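Local coordinates for N-terminal acetyltransferase-like protein (Chaetomium thermophilum, PDB 5NNP) that probably serves as the helical-repeat auxiliary subunit of an N-terminal acetyltransferase A complex, the enzyme that acetylates nascent protein N termini, at residues Gln147-Leu152 against Glu166-Thr171; Thr171-Leu176 against Leu192-Ile197; Thr196-Arg201 against Glu205-His210; Ala247-Asn252 against Asp257-Leu262. All blocks are in the same frame, centred on the assembly; numbering follows the deposited sequence.

Contact 1 of 4, residues Gln147-Leu152 against Glu166-Thr171; sequences QNWTAL and EHILTT
I168 is the side chain on which this helix-helix contact turns, set between W149 and L152. The two short helical segments run at 162° to each other, nearly antiparallel, with axes 8.7 Å apart, and the CA atoms of W149 and I168 are the closest pair, at 6.6 Å. The apolar contacts divide by branch. CG1 of I168 lies anti to the carbonyl carbon (chi1 -68°) and carries CD1 to L152, where it meets CD2 at 3.8 Å. The other branch, CG2, points back to W149, lying 4.1 Å from ring atom CE3 and also against the backbone carbonyl oxygen of that residue. A further methyl reaches the indole from T171, whose CG2 stands 3.8 Å from W149 CZ3. With I168 cut back to alanine, L152 CD2 would probably lose its partner and a gap would open beside the indole.

No hydrogen bond spans the segments; the T171 hydroxyl bonds within its own helix. Its OG1 donates to H167 O at 2.7 Å, from 36° above the carbonyl plane, while T171 N comes to the same oxygen from the opposite face. W149 NE1 bonds to P143 O, which fixes the far side of the indole. Two successive helices packed antiparallel through such side chains form a helical hairpin, the building unit of tetratricopeptide-like solenoids.

Contact 2 of 4, residues Thr171-Leu176 against Leu192-Ile197; sequences TYEKSL and LYKNTI
E173 and K194 have the nearest CA atoms of the two segments, yet these are 10.7 Å apart, so the backbones stand well separated. The buried area is accordingly small, 69 Å² over both sides. Residues 171-176 cover the last turn of helix 162-175 and the start of the turn after it, whereas 192-197 lie inside helix 185-200.

Two long side chains span the gap, each with its CB directed at the opposite segment. K194 starts with CG anti to the backbone N (chi1 173°) and stays extended to its end; E173 is likewise extended beyond CG. OE1 of the glutamate rests alongside the lysine methylenes, 3.5 Å from CD, and makes only a long salt bridge with NZ, at 3.9 Å. A closer link runs through a water, which donates to E173 OE2 at 2.8 Å and accepts from K194 NZ at 3.0 Å. The ammonium group has a second, direct partner in T170 OG1, one turn of backbone back from the glutamate, and a glycerol oxygen as well. Gripped this way, a largely buried lysine would probably keep its charge. The result is a water-mediated, charged link between successive helices of an alpha-solenoid, with the tight packing made elsewhere on the same pair.

Contact 3 of 4, residues Thr196-Arg201 against Glu205-His210; sequences TIIAER and ERALQH
I198 and A207 hold the tight half of this contact. Their CA atoms are 5.6 Å apart, and the two helical segments run almost antiparallel, at 165°, a close approach that the small A207 side chain permits. I198 CG2 meets A207 CB at 3.8 Å. A207 CB also lies 4.1 Å from A199 CB, which passes beside it rather than being directed at it. The isoleucine spreads over two flat groups. CG2, anti to the backbone N, sits over the centre of the R206 guanidinium, 3.7 Å above its plane. CG1 passes 3.5 Å from R206 NH2 and carries CD1 on to H210, making a CH-pi contact over the face of the imidazole at 4.3 Å from the centroid, 25° off the ring normal; the ring itself is hydrogen-bonded through ND1 to N195. Replacing I198 by alanine would probably uncover one face of the guanidinium and one of the imidazole, leaving R206 to be placed by its salt bridges alone.

Toward solvent, where R201 and R206 are partly exposed, the contact is looser and charged. R206, bent at chi3, brings NH2 to 3.9 Å from R201 NH1, with the guanidinium planes 72° apart. The two positive groups gather round one carboxylate: R201 NH1 forms a salt bridge with E166 OE1 and R206 NH2 one with E166 OE2, while R206 NH1 is also paired with D203.

E166 belongs to helix 162-175, which therefore borders the arginine side. Helix 221-234 packs against the alanines, its Y231 touching both A199 and A207, so this hairpin of helices 185-200 and 204-214 lies between the two.

Contact 4 of 4, residues Ala247-Asn252 against Asp257-Leu262; sequences ALLDRN and DYYKGL
L248 lies on the face of the Y258 ring, and L249 is the bump that fits between Y258 CB and the face of Y259. The two short helical segments meet at 155° with their axes 9.3 Å apart, and L249 and Y258 carry the nearest CA pair. L248 CB stands 3.5 Å from the Y258 centroid and only 4° off the normal, a CH-pi contact over the face. From there the two methyls of L248 spread over the ring: CD1 lies along its CD1-CE1 side and CD2 reaches the hydroxyl, 3.6 Å from OH. With CG anti to its own carbonyl carbon, L249 is set beside Y258 CB, which its CD2 touches at 3.5 Å. The same methyl stands over the centre of the Y259 ring, 3.4 Å from the centroid and 9° off the normal, while L249 CD1 meets L262 CD2 at 3.8 Å.

N252, the first residue to leave the helical conformation, borders the edge of the Y258 ring. Its carbonyl oxygen lies at that edge, near the plane. A water joins the polar ends, accepting from N252 ND2 at 3.1 Å and donating to Y258 OH at 2.9 Å. Outside the segments, E226 holds the Y258 hydroxyl, P253 O takes that of Y259, and the E254 backbone binds N252 OD1. At this end another protein chain bonds to R251 and N252.

Helix 221-234 covers L248 through M225 and E226, and helix 273-286 covers L249 and Y259 through Y283, with Y280 stacked on Y259.

From the N terminus the contacts follow in series, none enclosing or crossing another. Contact 1 closes the turn between helices 146-159 and 162-175. Contact 2 opens at the shared residue T171 and, with 15 residues between its segments, joins helix 162-175 to helix 185-200. Contact 3 starts on its final residues, T196 and I197, before closing a short turn to helix 204-214. These three lie side by side: L169 of contact 1 packs on Y193 and I197, and N195 of contact 2 probably hydrogen-bonds to A207 O of contact 3. Contacts 1 to 3 thus tie four consecutive helices together, and contact 4 makes a separate hairpin farther along, of helices 238-251 and 256-265, its nearest atoms about 12 Å from contact 3.

Contact 1 of 4, residues Gln147-Leu152 against Glu166-Thr171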
# COMPACT_ATOMS: atom_id res chain seq x y z
N GLN A 147 -27.63 5.55 -2.20
CA GLN A 147 -26.37 5.67 -1.45
C GLN A 147 -26.54 5.54 0.03
O GLN A 147 -25.72 4.93 0.71
CB GLN A 147 -25.70 7.01 -1.69
CG GLN A 147 -25.23 7.30 -3.06
CD GLN A 147 -24.69 8.71 -3.16
OE1 GLN A 147 -24.32 9.30 -2.15
NE2 GLN A 147 -24.67 9.25 -4.37
N ASN A 148 -27.59 6.15 0.55
CA ASN A 148 -27.81 6.14 1.99
C ASN A 148 -28.17 4.77 2.53
O ASN A 148 -27.94 4.52 3.70
CB ASN A 148 -28.89 7.15 2.37
CG ASN A 148 -28.48 8.57 2.06
OD1 ASN A 148 -27.30 8.91 2.15
ND2 ASN A 148 -29.44 9.40 1.68
N TRP A 149 -28.73 3.89 1.69
CA TRP A 149 -29.02 2.51 2.15
C TRP A 149 -27.72 1.72 2.21
O TRP A 149 -27.41 1.08 3.23
CB TRP A 149 -30.01 1.80 1.24
CG TRP A 149 -31.38 2.38 1.33
CD1 TRP A 149 -31.85 3.45 0.63
CD2 TRP A 149 -32.48 1.92 2.14
NE1 TRP A 149 -33.15 3.70 0.97
CE2 TRP A 149 -33.56 2.78 1.90
CE3 TRP A 149 -32.64 0.87 3.07
CZ2 TRP A 149 -34.80 2.63 2.54
CZ3 TRP A 149 -33.86 0.73 3.71
CH2 TRP A 149 -34.92 1.60 3.44
N THR A 150 -26.97 1.80 1.12
CA THR A 150 -25.66 1.15 1.02
C THR A 150 -24.71 1.57 2.14
O THR A 150 -24.06 0.73 2.75
CB THR A 150 -25.02 1.46 -0.32
OG1 THR A 150 -25.90 1.02 -1.35
CG2 THR A 150 -23.66 0.75 -0.47
N ALA A 151 -24.66 2.87 2.41
CA ALA A 151 -23.85 3.42 3.50
C ALA A 151 -24.21 2.82 4.86
O ALA A 151 -23.31 2.47 5.62
CB ALA A 151 -24.00 4.93 3.54
N LEU A 152 -25.50 2.69 5.16
CA LEU A 152 -25.93 2.09 6.42
C LEU A 152 -25.57 0.61 6.45
O LEU A 152 -25.17 0.10 7.49
CB LEU A 152 -27.43 2.28 6.69
CG LEU A 152 -27.94 1.51 7.93
CD1 LEU A 152 -27.28 1.98 9.25
CD2 LEU A 152 -29.46 1.51 8.06
N GLU A 166 -26.72 -7.24 5.61
CA GLU A 166 -27.39 -7.95 4.53
C GLU A 166 -28.87 -7.55 4.47
O GLU A 166 -29.44 -7.35 3.39
CB GLU A 166 -27.25 -9.45 4.69
CG GLU A 166 -27.77 -10.18 3.48
CD GLU A 166 -27.86 -11.66 3.65
OE1 GLU A 166 -27.15 -12.21 4.53
OE2 GLU A 166 -28.64 -12.27 2.90
N HIS A 167 -29.48 -7.43 5.64
CA HIS A 167 -30.88 -7.02 5.76
C HIS A 167 -31.15 -5.65 5.11
O HIS A 167 -32.15 -5.47 4.42
CB HIS A 167 -31.26 -7.00 7.24
CG HIS A 167 -32.66 -6.55 7.50
ND1 HIS A 167 -32.95 -5.38 8.17
CD2 HIS A 167 -33.85 -7.11 7.20
CE1 HIS A 167 -34.26 -5.24 8.27
NE2 HIS A 167 -34.83 -6.28 7.69
N ILE A 168 -30.25 -4.69 5.34
CA ILE A 168 -30.42 -3.34 4.80
C ILE A 168 -30.32 -3.39 3.29
O ILE A 168 -31.11 -2.75 2.59
CB ILE A 168 -29.40 -2.36 5.39
CG1 ILE A 168 -29.67 -2.13 6.88
CG2 ILE A 168 -29.43 -1.04 4.66
CD1 ILE A 168 -31.16 -1.82 7.21
N LEU A 169 -29.37 -4.18 2.78
CA LEU A 169 -29.17 -4.33 1.34
C LEU A 169 -30.37 -4.99 0.68
O LEU A 169 -30.86 -4.52 -0.36
CB LEU A 169 -27.91 -5.13 1.04
CG LEU A 169 -26.61 -4.35 1.24
CD1 LEU A 169 -25.38 -5.26 1.20
CD2 LEU A 169 -26.49 -3.26 0.21
N THR A 170 -30.86 -6.07 1.28
CA THR A 170 -31.99 -6.76 0.71
C THR A 170 -33.26 -5.92 0.81
O THR A 170 -34.13 -5.98 -0.07
CB THR A 170 -32.25 -8.11 1.39
OG1 THR A 170 -31.11 -8.96 1.24
CG2 THR A 170 -33.49 -8.78 0.78
N THR A 171 -33.38 -5.12 1.87
CA THR A 171 -34.58 -4.30 2.04
C THR A 171 -34.69 -3.32 0.89
O THR A 171 -35.77 -3.14 0.32
CB THR A 171 -34.59 -3.55 3.39
OG1 THR A 171 -34.72 -4.50 4.45
CG2 THR A 171 -35.76 -2.58 3.47

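Contact 2 of 4, residues Thr171-Leu176 against Leu192-Ile197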
# COMPACT_ATOMS: atom_id res chain seq x y z
N THR A 171 -33.38 -5.12 1.87
CA THR A 171 -34.58 -4.30 2.04
C THR A 171 -34.69 -3.32 0.89
O THR A 171 -35.77 -3.14 0.32
CB THR A 171 -34.59 -3.55 3.39
OG1 THR A 171 -34.72 -4.50 4.45
CG2 THR A 171 -35.76 -2.58 3.47
N TYR A 172 -33.56 -2.71 0.51
CA TYR A 172 -33.55 -1.81 -0.63
C TYR A 172 -34.01 -2.52 -1.90
O TYR A 172 -34.93 -2.05 -2.58
CB TYR A 172 -32.17 -1.19 -0.87
CG TYR A 172 -32.27 -0.22 -2.01
CD1 TYR A 172 -32.73 1.06 -1.80
CD2 TYR A 172 -32.00 -0.61 -3.32
CE1 TYR A 172 -32.89 1.94 -2.84
CE2 TYR A 172 -32.15 0.27 -4.37
CZ TYR A 172 -32.60 1.54 -4.12
OH TYR A 172 -32.76 2.45 -5.14
N GLU A 173 -33.36 -3.64 -2.22
CA GLU A 173 -33.70 -4.41 -3.42
C GLU A 173 -35.18 -4.75 -3.48
O GLU A 173 -35.77 -4.82 -4.55
CB GLU A 173 -32.91 -5.70 -3.48
CG GLU A 173 -31.41 -5.55 -3.66
CD GLU A 173 -30.72 -6.89 -3.77
OE1 GLU A 173 -29.61 -7.05 -3.24
OE2 GLU A 173 -31.31 -7.80 -4.40
N LYS A 174 -35.78 -4.96 -2.32
CA LYS A 174 -37.18 -5.34 -2.27
C LYS A 174 -38.09 -4.14 -2.52
O LYS A 174 -39.28 -4.33 -2.81
CB LYS A 174 -37.51 -6.01 -0.93
CG LYS A 174 -37.14 -7.49 -0.85
CD LYS A 174 -37.68 -8.12 0.44
CE LYS A 174 -37.19 -9.55 0.63
NZ LYS A 174 -37.70 -10.09 1.93
N SER A 175 -37.56 -2.92 -2.42
CA SER A 175 -38.40 -1.76 -2.74
C SER A 175 -38.49 -1.51 -4.24
O SER A 175 -39.42 -0.85 -4.71
CB SER A 175 -37.90 -0.51 -2.03
OG SER A 175 -36.54 -0.26 -2.33
N LEU A 176 -37.54 -2.05 -5.00
CA LEU A 176 -37.54 -1.85 -6.45
C LEU A 176 -38.77 -2.43 -7.10
O LEU A 176 -39.02 -3.62 -7.01
CB LEU A 176 -36.29 -2.47 -7.08
CG LEU A 176 -35.02 -1.79 -6.62
CD1 LEU A 176 -33.81 -2.40 -7.31
CD2 LEU A 176 -35.16 -0.30 -6.92
N LEU A 192 -22.87 -7.64 -5.91
CA LEU A 192 -21.66 -8.35 -5.55
C LEU A 192 -21.28 -8.09 -4.08
O LEU A 192 -20.83 -8.99 -3.38
CB LEU A 192 -20.52 -7.96 -6.48
CG LEU A 192 -20.64 -8.38 -7.94
CD1 LEU A 192 -19.45 -7.85 -8.75
CD2 LEU A 192 -20.76 -9.91 -8.11
N TYR A 193 -21.46 -6.86 -3.63
CA TYR A 193 -21.16 -6.52 -2.24
C TYR A 193 -21.96 -7.39 -1.27
O TYR A 193 -21.39 -8.00 -0.35
CB TYR A 193 -21.41 -5.03 -1.98
CG TYR A 193 -21.17 -4.59 -0.55
CD1 TYR A 193 -19.97 -4.87 0.09
CD2 TYR A 193 -22.14 -3.88 0.15
CE1 TYR A 193 -19.75 -4.46 1.41
CE2 TYR A 193 -21.93 -3.46 1.46
CZ TYR A 193 -20.73 -3.76 2.09
OH TYR A 193 -20.54 -3.34 3.39
N LYS A 194 -23.28 -7.47 -1.49
CA LYS A 194 -24.15 -8.37 -0.73
C LYS A 194 -23.66 -9.82 -0.81
O LYS A 194 -23.65 -10.53 0.19
CB LYS A 194 -25.60 -8.28 -1.21
CG LYS A 194 -26.57 -9.33 -0.57
CD LYS A 194 -27.98 -9.30 -1.18
CE LYS A 194 -28.92 -10.28 -0.54
NZ LYS A 194 -30.27 -10.35 -1.21
N ASN A 195 -23.27 -10.26 -2.01
CA ASN A 195 -22.74 -11.61 -2.16
C ASN A 195 -21.52 -11.84 -1.27
O ASN A 195 -21.45 -12.86 -0.58
CB ASN A 195 -22.39 -11.93 -3.62
CG ASN A 195 -22.09 -13.43 -3.84
OD1 ASN A 195 -20.93 -13.85 -3.74
ND2 ASN A 195 -23.14 -14.23 -4.11
N THR A 196 -20.57 -10.91 -1.26
CA THR A 196 -19.40 -11.10 -0.42
C THR A 196 -19.83 -11.16 1.05
O THR A 196 -19.23 -11.87 1.85
CB THR A 196 -18.33 -10.01 -0.61
OG1 THR A 196 -18.84 -8.73 -0.21
CG2 THR A 196 -17.87 -9.95 -2.05
N ILE A 197 -20.89 -10.43 1.39
CA ILE A 197 -21.36 -10.42 2.78
C ILE A 197 -21.93 -11.77 3.20
O ILE A 197 -21.65 -12.25 4.29
CB ILE A 197 -22.40 -9.29 3.00
CG1 ILE A 197 -21.66 -7.95 3.04
CG2 ILE A 197 -23.15 -9.50 4.31
CD1 ILE A 197 -22.55 -6.72 3.05
O HOH W 1 -29.78 -10.09 -4.15

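Contact 3 of 4, residues Thr196-Arg201 against Glu205-His210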
# COMPACT_ATOMS: atom_id res chain seq x y z
N THR A 196 -20.57 -10.91 -1.26
CA THR A 196 -19.40 -11.10 -0.42
C THR A 196 -19.83 -11.16 1.05
O THR A 196 -19.23 -11.87 1.85
CB THR A 196 -18.33 -10.01 -0.61
OG1 THR A 196 -18.84 -8.73 -0.21
CG2 THR A 196 -17.87 -9.95 -2.05
N ILE A 197 -20.89 -10.43 1.39
CA ILE A 197 -21.36 -10.42 2.78
C ILE A 197 -21.93 -11.77 3.20
O ILE A 197 -21.65 -12.25 4.29
CB ILE A 197 -22.40 -9.29 3.00
CG1 ILE A 197 -21.66 -7.95 3.04
CG2 ILE A 197 -23.15 -9.50 4.31
CD1 ILE A 197 -22.55 -6.72 3.05
N ILE A 198 -22.71 -12.38 2.31
CA ILE A 198 -23.21 -13.73 2.56
C ILE A 198 -22.07 -14.72 2.81
O ILE A 198 -22.15 -15.56 3.69
CB ILE A 198 -24.07 -14.23 1.39
CG1 ILE A 198 -25.30 -13.33 1.22
CG2 ILE A 198 -24.49 -15.68 1.62
CD1 ILE A 198 -26.21 -13.70 0.05
N ALA A 199 -21.00 -14.63 2.03
CA ALA A 199 -19.90 -15.57 2.19
C ALA A 199 -19.16 -15.30 3.49
O ALA A 199 -18.83 -16.22 4.23
CB ALA A 199 -18.96 -15.51 0.99
N GLU A 200 -18.92 -14.02 3.78
CA GLU A 200 -18.28 -13.68 5.05
C GLU A 200 -19.10 -14.19 6.25
O GLU A 200 -18.53 -14.48 7.30
CB GLU A 200 -18.04 -12.17 5.16
CG GLU A 200 -16.93 -11.67 4.26
CD GLU A 200 -16.47 -10.26 4.61
OE1 GLU A 200 -15.71 -9.67 3.80
OE2 GLU A 200 -16.88 -9.77 5.69
N ARG A 201 -20.42 -14.30 6.09
CA ARG A 201 -21.22 -14.90 7.15
C ARG A 201 -20.96 -16.40 7.21
O ARG A 201 -21.33 -17.05 8.17
CB ARG A 201 -22.72 -14.61 6.95
CG ARG A 201 -23.02 -13.12 6.96
CD ARG A 201 -24.50 -12.85 6.85
NE ARG A 201 -25.23 -13.47 7.94
CZ ARG A 201 -26.55 -13.59 7.99
NH1 ARG A 201 -27.29 -13.15 6.98
NH2 ARG A 201 -27.12 -14.18 9.03
N GLU A 205 -22.71 -22.19 0.68
CA GLU A 205 -23.81 -22.78 -0.08
C GLU A 205 -24.75 -21.70 -0.61
O GLU A 205 -25.16 -21.71 -1.77
CB GLU A 205 -24.56 -23.76 0.81
CG GLU A 205 -25.78 -24.39 0.16
CD GLU A 205 -25.40 -25.42 -0.88
OE1 GLU A 205 -24.34 -26.05 -0.71
OE2 GLU A 205 -26.17 -25.60 -1.85
N ARG A 206 -25.11 -20.75 0.24
CA ARG A 206 -26.08 -19.74 -0.13
C ARG A 206 -25.49 -18.70 -1.06
O ARG A 206 -26.17 -18.19 -1.96
CB ARG A 206 -26.64 -19.07 1.11
CG ARG A 206 -28.01 -18.47 0.91
CD ARG A 206 -28.55 -17.98 2.22
NE ARG A 206 -28.43 -16.53 2.36
CZ ARG A 206 -27.78 -15.93 3.34
NH1 ARG A 206 -27.16 -16.65 4.28
NH2 ARG A 206 -27.74 -14.61 3.40
N ALA A 207 -24.22 -18.38 -0.85
CA ALA A 207 -23.54 -17.39 -1.66
C ALA A 207 -23.41 -17.85 -3.12
O ALA A 207 -23.51 -17.03 -4.05
CB ALA A 207 -22.17 -17.07 -1.07
N LEU A 208 -23.18 -19.14 -3.32
CA LEU A 208 -23.09 -19.68 -4.68
C LEU A 208 -24.45 -19.60 -5.35
O LEU A 208 -24.59 -19.19 -6.51
CB LEU A 208 -22.58 -21.12 -4.67
CG LEU A 208 -22.40 -21.72 -6.07
CD1 LEU A 208 -21.49 -20.84 -6.91
CD2 LEU A 208 -21.85 -23.13 -6.00
N GLN A 209 -25.47 -20.00 -4.61
CA GLN A 209 -26.85 -19.88 -5.02
C GLN A 209 -27.19 -18.43 -5.41
O GLN A 209 -27.81 -18.19 -6.45
CB GLN A 209 -27.76 -20.38 -3.90
CG GLN A 209 -29.23 -20.01 -4.02
CD GLN A 209 -30.02 -20.31 -2.74
OE1 GLN A 209 -29.65 -21.19 -1.97
NE2 GLN A 209 -31.10 -19.56 -2.53
N HIS A 210 -26.77 -17.47 -4.59
CA HIS A 210 -27.07 -16.07 -4.84
C HIS A 210 -26.25 -15.55 -6.01
O HIS A 210 -26.69 -14.68 -6.76
CB HIS A 210 -26.81 -15.22 -3.60
CG HIS A 210 -26.93 -13.74 -3.83
ND1 HIS A 210 -25.84 -12.92 -4.00
CD2 HIS A 210 -28.02 -12.94 -3.90
CE1 HIS A 210 -26.25 -11.67 -4.17
NE2 HIS A 210 -27.57 -11.66 -4.11

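Contact 4 of 4, residues Ala247-Asn252 against Asp257-Leu262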
# COMPACT_ATOMS: atom_id res chain seq x y z
N ALA A 247 -11.96 -21.61 -17.12
CA ALA A 247 -12.46 -20.31 -17.57
C ALA A 247 -11.53 -19.16 -17.18
O ALA A 247 -11.26 -18.26 -18.00
CB ALA A 247 -13.85 -20.07 -17.02
N LEU A 248 -11.04 -19.20 -15.95
CA LEU A 248 -10.14 -18.16 -15.46
C LEU A 248 -8.78 -18.23 -16.15
O LEU A 248 -8.16 -17.20 -16.42
CB LEU A 248 -9.98 -18.26 -13.94
CG LEU A 248 -11.18 -17.77 -13.12
CD1 LEU A 248 -11.17 -18.37 -11.72
CD2 LEU A 248 -11.22 -16.24 -13.05
N LEU A 249 -8.34 -19.45 -16.46
CA LEU A 249 -7.03 -19.63 -17.08
C LEU A 249 -7.06 -19.06 -18.48
O LEU A 249 -6.11 -18.39 -18.91
CB LEU A 249 -6.63 -21.10 -17.13
CG LEU A 249 -5.98 -21.70 -15.88
CD1 LEU A 249 -5.87 -23.20 -16.03
CD2 LEU A 249 -4.61 -21.07 -15.65
N ASP A 250 -8.15 -19.32 -19.19
CA ASP A 250 -8.34 -18.80 -20.53
C ASP A 250 -8.36 -17.27 -20.51
O ASP A 250 -7.97 -16.63 -21.48
CB ASP A 250 -9.63 -19.35 -21.14
CG ASP A 250 -9.48 -20.80 -21.59
OD1 ASP A 250 -8.48 -21.11 -22.25
OD2 ASP A 250 -10.37 -21.62 -21.28
N ARG A 251 -8.81 -16.68 -19.40
CA ARG A 251 -8.86 -15.23 -19.24
C ARG A 251 -7.48 -14.65 -18.91
O ARG A 251 -7.13 -13.55 -19.32
CB ARG A 251 -9.87 -14.85 -18.14
CG ARG A 251 -10.10 -13.34 -17.90
CD ARG A 251 -10.90 -13.11 -16.61
NE ARG A 251 -11.28 -11.72 -16.39
CZ ARG A 251 -12.22 -11.08 -17.08
NH1 ARG A 251 -12.88 -11.70 -18.05
NH2 ARG A 251 -12.51 -9.81 -16.81
N ASN A 252 -6.69 -15.40 -18.16
CA ASN A 252 -5.42 -14.88 -17.68
C ASN A 252 -4.50 -16.05 -17.39
O ASN A 252 -4.40 -16.49 -16.24
CB ASN A 252 -5.63 -13.99 -16.45
CG ASN A 252 -4.33 -13.50 -15.82
OD1 ASN A 252 -3.24 -13.72 -16.35
ND2 ASN A 252 -4.45 -12.82 -14.67
N ASP A 257 -2.45 -19.24 -9.20
CA ASP A 257 -3.49 -19.92 -8.44
C ASP A 257 -4.55 -20.61 -9.29
O ASP A 257 -5.17 -21.58 -8.84
CB ASP A 257 -4.17 -18.95 -7.47
CG ASP A 257 -3.27 -18.55 -6.33
OD1 ASP A 257 -2.25 -19.25 -6.11
OD2 ASP A 257 -3.57 -17.55 -5.66
N TYR A 258 -4.77 -20.14 -10.52
CA TYR A 258 -5.74 -20.79 -11.39
C TYR A 258 -5.25 -22.19 -11.76
O TYR A 258 -6.04 -23.13 -11.83
CB TYR A 258 -6.02 -19.98 -12.66
CG TYR A 258 -6.59 -18.59 -12.43
CD1 TYR A 258 -7.28 -18.28 -11.25
CD2 TYR A 258 -6.44 -17.59 -13.38
CE1 TYR A 258 -7.80 -17.02 -11.04
CE2 TYR A 258 -6.96 -16.32 -13.16
CZ TYR A 258 -7.64 -16.04 -11.99
OH TYR A 258 -8.15 -14.77 -11.77
N TYR A 259 -3.94 -22.34 -11.97
CA TYR A 259 -3.40 -23.68 -12.24
C TYR A 259 -3.55 -24.57 -10.99
O TYR A 259 -3.97 -25.73 -11.10
CB TYR A 259 -1.93 -23.62 -12.68
CG TYR A 259 -1.71 -22.96 -14.03
CD1 TYR A 259 -1.84 -23.68 -15.21
CD2 TYR A 259 -1.34 -21.62 -14.12
CE1 TYR A 259 -1.63 -23.08 -16.44
CE2 TYR A 259 -1.13 -21.02 -15.34
CZ TYR A 259 -1.28 -21.75 -16.50
OH TYR A 259 -1.06 -21.14 -17.72
N LYS A 260 -3.21 -24.03 -9.82
CA LYS A 260 -3.37 -24.79 -8.58
C LYS A 260 -4.80 -25.29 -8.43
O LYS A 260 -5.02 -26.48 -8.23
CB LYS A 260 -2.98 -23.94 -7.36
CG LYS A 260 -1.48 -23.72 -7.23
CD LYS A 260 -1.13 -22.91 -5.99
CE LYS A 260 0.38 -22.75 -5.87
NZ LYS A 260 0.75 -22.10 -4.57
N GLY A 261 -5.75 -24.37 -8.57
CA GLY A 261 -7.17 -24.70 -8.53
C GLY A 261 -7.58 -25.79 -9.50
O GLY A 261 -8.24 -26.75 -9.10
N LEU A 262 -7.21 -25.65 -10.77
CA LEU A 262 -7.54 -26.66 -11.78
C LEU A 262 -7.00 -28.01 -11.36
O LEU A 262 -7.72 -29.01 -11.30
CB LEU A 262 -6.98 -26.29 -13.15
CG LEU A 262 -7.25 -27.31 -14.26
CD1 LEU A 262 -8.76 -27.53 -14.43
CD2 LEU A 262 -6.61 -26.89 -15.59
O HOH W 2 -6.99 -12.40 -12.91